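Long-range contact in alkaline serine protease AL20 (Nesterenkonia abyssinica, PDB 3CP7), which probably hydrolyses peptide bonds as a secreted, thermostable serine protease of the trypsin-like fold: residues Y130-C144 against G159-G171. Numbering follows the deposited sequence.
With FMT (formic acid), chain C.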
ATOM      1  N   TYR A 130       4.688  -7.175 -23.508  1.00  9.50           N
ATOM      2  CA  TYR A 130       3.833  -8.005 -24.341  1.00 10.01           C
ATOM      3  C   TYR A 130       2.694  -7.172 -24.937  1.00  9.91           C
ATOM      4  O   TYR A 130       1.536  -7.320 -24.535  1.00  9.49           O
ATOM      5  CB  TYR A 130       3.284  -9.173 -23.529  1.00  9.96           C
ATOM      6  CG  TYR A 130       4.324 -10.229 -23.244  1.00  9.75           C
ATOM      7  CD1 TYR A 130       5.200 -10.109 -22.157  1.00  9.62           C
ATOM      8  CD2 TYR A 130       4.453 -11.336 -24.077  1.00 10.02           C
ATOM      9  CE1 TYR A 130       6.162 -11.069 -21.898  1.00 11.12           C
ATOM     10  CE2 TYR A 130       5.420 -12.307 -23.831  1.00 10.80           C
ATOM     11  CZ  TYR A 130       6.264 -12.172 -22.734  1.00 10.79           C
ATOM     12  OH  TYR A 130       7.218 -13.128 -22.472  1.00 11.92           O
ATOM     13  N   PRO A 131       3.019  -6.319 -25.921  1.00 10.39           N
ATOM     14  CA  PRO A 131       1.962  -5.491 -26.511  1.00 10.66           C
ATOM     15  C   PRO A 131       0.913  -6.382 -27.180  1.00 11.48           C
ATOM     16  O   PRO A 131       1.260  -7.400 -27.795  1.00 11.41           O
ATOM     17  CB  PRO A 131       2.710  -4.645 -27.548  1.00 10.65           C
ATOM     18  CG  PRO A 131       3.943  -5.434 -27.866  1.00 10.97           C
ATOM     19  CD  PRO A 131       4.325  -6.096 -26.569  1.00 10.87           C
ATOM     20  N   ALA A 132      -0.355  -6.001 -27.050  1.00 11.99           N
ATOM     21  CA  ALA A 132      -1.457  -6.860 -27.467  1.00 13.29           C
ATOM     22  C   ALA A 132      -2.383  -6.233 -28.505  1.00 14.36           C
ATOM     23  O   ALA A 132      -3.235  -6.922 -29.061  1.00 15.38           O
ATOM     24  CB  ALA A 132      -2.250  -7.340 -26.246  1.00 13.68           C
ATOM     25  N   ALA A 133      -2.224  -4.943 -28.763  1.00 14.98           N
ATOM     26  CA  ALA A 133      -3.021  -4.282 -29.802  1.00 16.18           C
ATOM     27  C   ALA A 133      -2.233  -4.189 -31.102  1.00 16.64           C
ATOM     28  O   ALA A 133      -1.007  -4.087 -31.086  1.00 16.57           O
ATOM     29  CB  ALA A 133      -3.454  -2.903 -29.335  1.00 15.99           C
ATOM     30  N   ALA A 134      -2.949  -4.223 -32.228  1.00 18.00           N
ATOM     31  CA  ALA A 134      -2.337  -4.139 -33.561  1.00 18.72           C
ATOM     32  C   ALA A 134      -1.242  -3.065 -33.651  1.00 19.20           C
ATOM     33  O   ALA A 134      -1.435  -1.947 -33.160  1.00 19.14           O
ATOM     34  CB  ALA A 134      -3.420  -3.881 -34.620  1.00 19.05           C
ATOM     35  N   PRO A 135      -0.103  -3.378 -34.300  1.00 19.55           N
ATOM     36  CA  PRO A 135       0.263  -4.571 -35.073  1.00 19.76           C
ATOM     37  C   PRO A 135       0.918  -5.668 -34.228  1.00 19.68           C
ATOM     38  O   PRO A 135       1.789  -6.409 -34.723  1.00 20.92           O
ATOM     39  CB  PRO A 135       1.285  -4.013 -36.055  1.00 20.16           C
ATOM     40  CG  PRO A 135       2.017  -2.981 -35.245  1.00 20.02           C
ATOM     41  CD  PRO A 135       1.006  -2.402 -34.281  1.00 19.43           C
ATOM     42  N   PHE A 136       0.534  -5.743 -32.955  1.00 18.01           N
ATOM     43  CA  PHE A 136       1.020  -6.789 -32.070  1.00 16.83           C
ATOM     44  C   PHE A 136      -0.135  -7.708 -31.697  1.00 15.97           C
ATOM     45  O   PHE A 136      -1.298  -7.347 -31.865  1.00 17.03           O
ATOM     46  CB  PHE A 136       1.694  -6.172 -30.842  1.00 16.76           C
ATOM     47  CG  PHE A 136       2.847  -5.254 -31.181  1.00 16.40           C
ATOM     48  CD1 PHE A 136       4.067  -5.769 -31.603  1.00 17.21           C
ATOM     49  CD2 PHE A 136       2.707  -3.869 -31.090  1.00 16.79           C
ATOM     50  CE1 PHE A 136       5.127  -4.924 -31.917  1.00 17.92           C
ATOM     51  CE2 PHE A 136       3.761  -3.021 -31.405  1.00 17.84           C
ATOM     52  CZ  PHE A 136       4.976  -3.548 -31.811  1.00 17.59           C
ATOM     53  N   ASN A 137       0.183  -8.909 -31.220  1.00 14.71           N
ATOM     54  CA  ASN A 137      -0.847  -9.912 -30.973  1.00 14.17           C
ATOM     55  C   ASN A 137      -0.882 -10.411 -29.536  1.00 13.41           C
ATOM     56  O   ASN A 137      -1.644 -11.315 -29.207  1.00 13.45           O
ATOM     57  CB  ASN A 137      -0.721 -11.081 -31.964  1.00 14.13           C
ATOM     58  CG  ASN A 137       0.596 -11.831 -31.834  1.00 15.56           C
ATOM     59  OD1 ASN A 137       1.321 -11.683 -30.848  1.00 15.00           O
ATOM     60  ND2 ASN A 137       0.921 -12.639 -32.842  1.00 16.43           N
ATOM     61  N   GLY A 138      -0.049  -9.811 -28.687  1.00 12.91           N
ATOM     62  CA  GLY A 138      -0.040 -10.144 -27.260  1.00 12.23           C
ATOM     63  C   GLY A 138       0.774 -11.374 -26.921  1.00 12.33           C
ATOM     64  O   GLY A 138       0.951 -11.694 -25.746  1.00 12.46           O
ATOM     65  N   GLN A 139       1.268 -12.062 -27.948  1.00 11.87           N
ATOM     66  CA  GLN A 139       1.888 -13.373 -27.772  1.00 12.35           C
ATOM     67  C   GLN A 139       3.404 -13.330 -27.679  1.00 12.38           C
ATOM     68  O   GLN A 139       4.030 -14.339 -27.335  1.00 12.41           O
ATOM     69  CB  GLN A 139       1.473 -14.295 -28.925  1.00 12.51           C
ATOM     70  CG  GLN A 139      -0.029 -14.450 -29.072  1.00 14.26           C
ATOM     71  CD  GLN A 139      -0.715 -14.763 -27.754  1.00 15.23           C
ATOM     72  OE1 GLN A 139      -0.444 -15.788 -27.130  1.00 15.93           O
ATOM     73  NE2 GLN A 139      -1.598 -13.869 -27.318  1.00 16.72           N
ATOM     74  N   GLU A 140       3.978 -12.170 -27.987  1.00 12.33           N
ATOM     75  CA  GLU A 140       5.410 -12.012 -28.210  1.00 13.38           C
ATOM     76  C   GLU A 140       6.019 -10.989 -27.272  1.00 12.77           C
ATOM     77  O   GLU A 140       5.382  -9.997 -26.909  1.00 12.38           O
ATOM     78  CB  GLU A 140       5.676 -11.569 -29.650  1.00 13.42           C
ATOM     79  CG  GLU A 140       5.180 -12.549 -30.708  1.00 14.99           C
ATOM     80  CD  GLU A 140       5.565 -12.148 -32.118  1.00 15.53           C
ATOM     81  OE1 GLU A 140       6.344 -11.187 -32.298  1.00 18.53           O
ATOM     82  OE2 GLU A 140       5.099 -12.815 -33.061  1.00 16.45           O
ATOM     83  N   LEU A 141       7.268 -11.227 -26.897  1.00 12.34           N
ATOM     84  CA  LEU A 141       8.047 -10.240 -26.171  1.00 12.26           C
ATOM     85  C   LEU A 141       8.630  -9.249 -27.170  1.00 12.39           C
ATOM     86  O   LEU A 141       9.334  -9.638 -28.109  1.00 12.94           O
ATOM     87  CB  LEU A 141       9.159 -10.929 -25.388  1.00 12.11           C
ATOM     88  CG  LEU A 141      10.059 -10.018 -24.557  1.00 11.97           C
ATOM     89  CD1 LEU A 141       9.292  -9.426 -23.370  1.00 12.33           C
ATOM     90  CD2 LEU A 141      11.273 -10.811 -24.083  1.00 12.92           C
ATOM     91  N   HIS A 142       8.309  -7.975 -26.981  1.00 11.84           N
ATOM     92  CA  HIS A 142       8.866  -6.914 -27.798  1.00 11.87           C
ATOM     93  C   HIS A 142       9.687  -5.944 -26.967  1.00 11.71           C
ATOM     94  O   HIS A 142       9.607  -5.940 -25.731  1.00 10.10           O
ATOM     95  CB  HIS A 142       7.754  -6.192 -28.565  1.00 12.02           C
ATOM     96  CG  HIS A 142       7.189  -7.012 -29.677  1.00 14.41           C
ATOM     97  ND1 HIS A 142       7.721  -7.001 -30.948  1.00 16.54           N
ATOM     98  CD2 HIS A 142       6.179  -7.912 -29.696  1.00 15.85           C
ATOM     99  CE1 HIS A 142       7.043  -7.841 -31.710  1.00 17.92           C
ATOM    100  NE2 HIS A 142       6.104  -8.407 -30.976  1.00 17.10           N
ATOM    101  N   SER A 143      10.482  -5.126 -27.640  1.00 11.67           N
ATOM    102  CA  SER A 143      11.374  -4.195 -26.962  1.00 12.18           C
ATOM    103  C   SER A 143      11.419  -2.832 -27.629  1.00 12.45           C
ATOM    104  O   SER A 143      11.099  -2.697 -28.823  1.00 12.46           O
ATOM    105  CB  SER A 143      12.790  -4.771 -26.886  1.00 13.12           C
ATOM    106  OG  SER A 143      13.385  -4.806 -28.174  1.00 14.01           O
ATOM    107  N   CYS A 144      11.851  -1.851 -26.846  1.00 11.95           N
ATOM    108  CA  CYS A 144      12.136  -0.495 -27.313  1.00 12.65           C
ATOM    109  C   CYS A 144      13.435  -0.084 -26.657  1.00 12.33           C
ATOM    110  O   CYS A 144      13.770  -0.575 -25.579  1.00 12.02           O
ATOM    111  CB  CYS A 144      11.029   0.473 -26.897  1.00 13.34           C
ATOM    112  SG  CYS A 144       9.427   0.085 -27.590  1.00 14.47           S
ATOM    113  N   GLY A 159      10.142   9.843 -20.892  1.00  9.42           N
ATOM    114  CA  GLY A 159       9.702   9.183 -22.104  1.00  9.66           C
ATOM    115  C   GLY A 159      10.857   8.637 -22.906  1.00  9.63           C
ATOM    116  O   GLY A 159      11.950   9.208 -22.912  1.00  9.22           O
ATOM    117  N   ILE A 160      10.608   7.513 -23.571  1.00 10.13           N
ATOM    118  CA  ILE A 160      11.546   6.964 -24.549  1.00 10.42           C
ATOM    119  C   ILE A 160      10.840   6.668 -25.871  1.00 10.51           C
ATOM    120  O   ILE A 160       9.649   6.394 -25.889  1.00  9.90           O
ATOM    121  CB  ILE A 160      12.239   5.660 -24.041  1.00 10.80           C
ATOM    122  CG1 ILE A 160      11.207   4.570 -23.671  1.00 10.41           C
ATOM    123  CG2 ILE A 160      13.171   5.976 -22.878  1.00 10.34           C
ATOM    124  CD1 ILE A 160      11.810   3.204 -23.326  1.00 12.38           C
ATOM    125  N   PRO A 161      11.582   6.693 -26.993  1.00 11.10           N
ATOM    126  CA  PRO A 161      10.957   6.278 -28.249  1.00 11.38           C
ATOM    127  C   PRO A 161      10.548   4.808 -28.179  1.00 11.20           C
ATOM    128  O   PRO A 161      11.369   3.952 -27.822  1.00 11.39           O
ATOM    129  CB  PRO A 161      12.064   6.489 -29.294  1.00 11.84           C
ATOM    130  CG  PRO A 161      13.342   6.547 -28.524  1.00 13.56           C
ATOM    131  CD  PRO A 161      12.998   7.085 -27.161  1.00 11.45           C
ATOM    132  N   CYS A 162       9.287   4.520 -28.486  1.00 11.09           N
ATOM    133  CA  CYS A 162       8.758   3.173 -28.304  1.00 11.34           C
ATOM    134  C   CYS A 162       7.418   3.008 -28.976  1.00 11.75           C
ATOM    135  O   CYS A 162       6.501   3.780 -28.719  1.00 11.64           O
ATOM    136  CB  CYS A 162       8.590   2.888 -26.808  1.00 11.62           C
ATOM    137  SG  CYS A 162       8.104   1.201 -26.435  1.00 12.40           S
ATOM    138  N   ASN A 163       7.299   1.978 -29.802  1.00 11.52           N
ATOM    139  CA  ASN A 163       6.077   1.747 -30.563  1.00 11.91           C
ATOM    140  C   ASN A 163       5.126   0.723 -29.930  1.00 11.87           C
ATOM    141  O   ASN A 163       4.121   0.379 -30.530  1.00 12.14           O
ATOM    142  CB  ASN A 163       6.413   1.356 -32.017  1.00 12.13           C
ATOM    143  CG  ASN A 163       7.062  -0.009 -32.115  1.00 13.73           C
ATOM    144  OD1 ASN A 163       7.411  -0.619 -31.108  1.00 14.52           O
ATOM    145  ND2 ASN A 163       7.234  -0.494 -33.342  1.00 17.40           N
ATOM    146  N   MET A 164       5.438   0.247 -28.718  1.00 10.87           N
ATOM    147  CA  MET A 164       4.602  -0.783 -28.094  1.00 11.67           C
ATOM    148  C   MET A 164       3.233  -0.246 -27.679  1.00 12.03           C
ATOM    149  O   MET A 164       3.114   0.906 -27.260  1.00 13.34           O
ATOM    150  CB  MET A 164       5.302  -1.436 -26.896  1.00 11.28           C
ATOM    151  CG  MET A 164       6.494  -2.292 -27.299  1.00 11.42           C
ATOM    152  SD  MET A 164       7.112  -3.368 -25.979  1.00 11.64           S
ATOM    153  CE  MET A 164       7.924  -2.194 -24.880  1.00 13.65           C
ATOM    154  N   THR A 165       2.234  -1.123 -27.777  1.00 12.52           N
ATOM    155  CA  THR A 165       0.819  -0.791 -27.620  1.00 13.25           C
ATOM    156  C   THR A 165       0.262  -1.359 -26.307  1.00 12.53           C
ATOM    157  O   THR A 165       0.997  -1.977 -25.530  1.00 12.32           O
ATOM    158  CB  THR A 165      -0.005  -1.359 -28.818  1.00 13.08           C
ATOM    159  OG1 THR A 165       0.188  -2.783 -28.887  1.00 13.93           O
ATOM    160  CG2 THR A 165       0.411  -0.719 -30.139  1.00 15.34           C
ATOM    161  N   GLY A 166      -1.034  -1.170 -26.067  1.00 11.75           N
ATOM    162  CA  GLY A 166      -1.698  -1.675 -24.862  1.00 10.80           C
ATOM    163  C   GLY A 166      -1.360  -3.139 -24.644  1.00 10.56           C
ATOM    164  O   GLY A 166      -1.333  -3.916 -25.596  1.00 10.52           O
ATOM    165  N   GLY A 167      -1.091  -3.495 -23.386  1.00  9.98           N
ATOM    166  CA  GLY A 167      -0.618  -4.823 -23.000  1.00  9.58           C
ATOM    167  C   GLY A 167       0.833  -4.749 -22.561  1.00  9.15           C
ATOM    168  O   GLY A 167       1.292  -5.591 -21.776  1.00  9.36           O
ATOM    169  N   SER A 168       1.564  -3.767 -23.081  1.00  9.13           N
ATOM    170  CA  SER A 168       2.969  -3.582 -22.710  1.00  9.02           C
ATOM    171  C   SER A 168       3.127  -2.915 -21.342  1.00  9.02           C
ATOM    172  O   SER A 168       4.209  -2.977 -20.742  1.00  8.29           O
ATOM    173  CB  SER A 168       3.746  -2.803 -23.788  1.00  9.31           C
ATOM    174  OG  SER A 168       3.227  -1.485 -23.946  1.00  9.85           O
ATOM    175  N   SER A 169       2.068  -2.278 -20.845  1.00  8.55           N
ATOM    176  CA  SER A 169       2.154  -1.605 -19.553  1.00  8.40           C
ATOM    177  C   SER A 169       2.624  -2.567 -18.491  1.00  7.72           C
ATOM    178  O   SER A 169       2.232  -3.738 -18.480  1.00  7.55           O
ATOM    179  CB  SER A 169       0.805  -1.060 -19.122  1.00  8.92           C
ATOM    180  OG  SER A 169       0.399   0.024 -19.936  1.00 10.37           O
ATOM    181  N   GLY A 170       3.434  -2.049 -17.577  1.00  7.25           N
ATOM    182  CA  GLY A 170       3.984  -2.853 -16.502  1.00  7.45           C
ATOM    183  C   GLY A 170       5.289  -3.514 -16.872  1.00  8.08           C
ATOM    184  O   GLY A 170       5.998  -3.987 -15.992  1.00  8.48           O
ATOM    185  N   GLY A 171       5.604  -3.562 -18.165  1.00  7.27           N
ATOM    186  CA  GLY A 171       6.869  -4.152 -18.616  1.00  7.70           C
ATOM    187  C   GLY A 171       8.062  -3.359 -18.119  1.00  7.51           C
ATOM    188  O   GLY A 171       7.958  -2.166 -17.863  1.00  7.09           O
TER
HETATM  189  C   FMT C 219      -2.164  -1.790 -20.752  1.00 13.46           C
HETATM  190  O1  FMT C 219      -2.503  -1.046 -19.815  1.00 13.54           O
HETATM  191  O2  FMT C 219      -1.136  -1.610 -21.408  1.00 12.36           O
HETATM  192  O   HOH W   1       8.531  -2.916 -30.183  1.00 18.47           O
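C144 and C162 are joined by a disulfide, SG to SG 2.1 Å, whose chi3 of 64° brings C144 CB to 3.4 Å from C162 CB. M164 packs tightly beside it: its CG lies 3.8 Å from C144 SG, and a chain bent at its last torsion carries CE back to that sulfur while SD rests near P131 CD and the carbonyl of H142. P131 in turn sets CG 3.5 Å above one face of the F136 ring. At T165 the hold becomes polar. OG1, tucked over its own backbone (chi1 58°), gives its hydrogen to A133 O at 2.8 Å; F136 N reaches the same oxygen from the opposite face of the carbonyl plane. An alanine here would probably leave A133 O without one of these two donors and strip away the contacts of OG1 with P131 CB and the F136 edge. Next along, A132 N bonds G166 O at 2.7 Å and 158°. The outer side is looser: exposed N163 turns its amide about perpendicular to the F136 ring, OD1 3.9 Å from CZ, and a water donates to N163 OD1 and S143 O. At G167 a CB would clash with Y130 O and A132 N. G167 N (2.7 Å), S169 OG and, weakly, S169 N donate to FMT O2 of a formate, probably from the crystallisation liquor, that H41 NE2 also bonds. S169 and H41 fit a Ser-His-Asp triad with D91, and the two N-H groups resemble an oxyanion hole. The type II turn T165-S168, closed by S168 N and OG on T165 O and tied through G166 O, probably holds the G167 N-H in place.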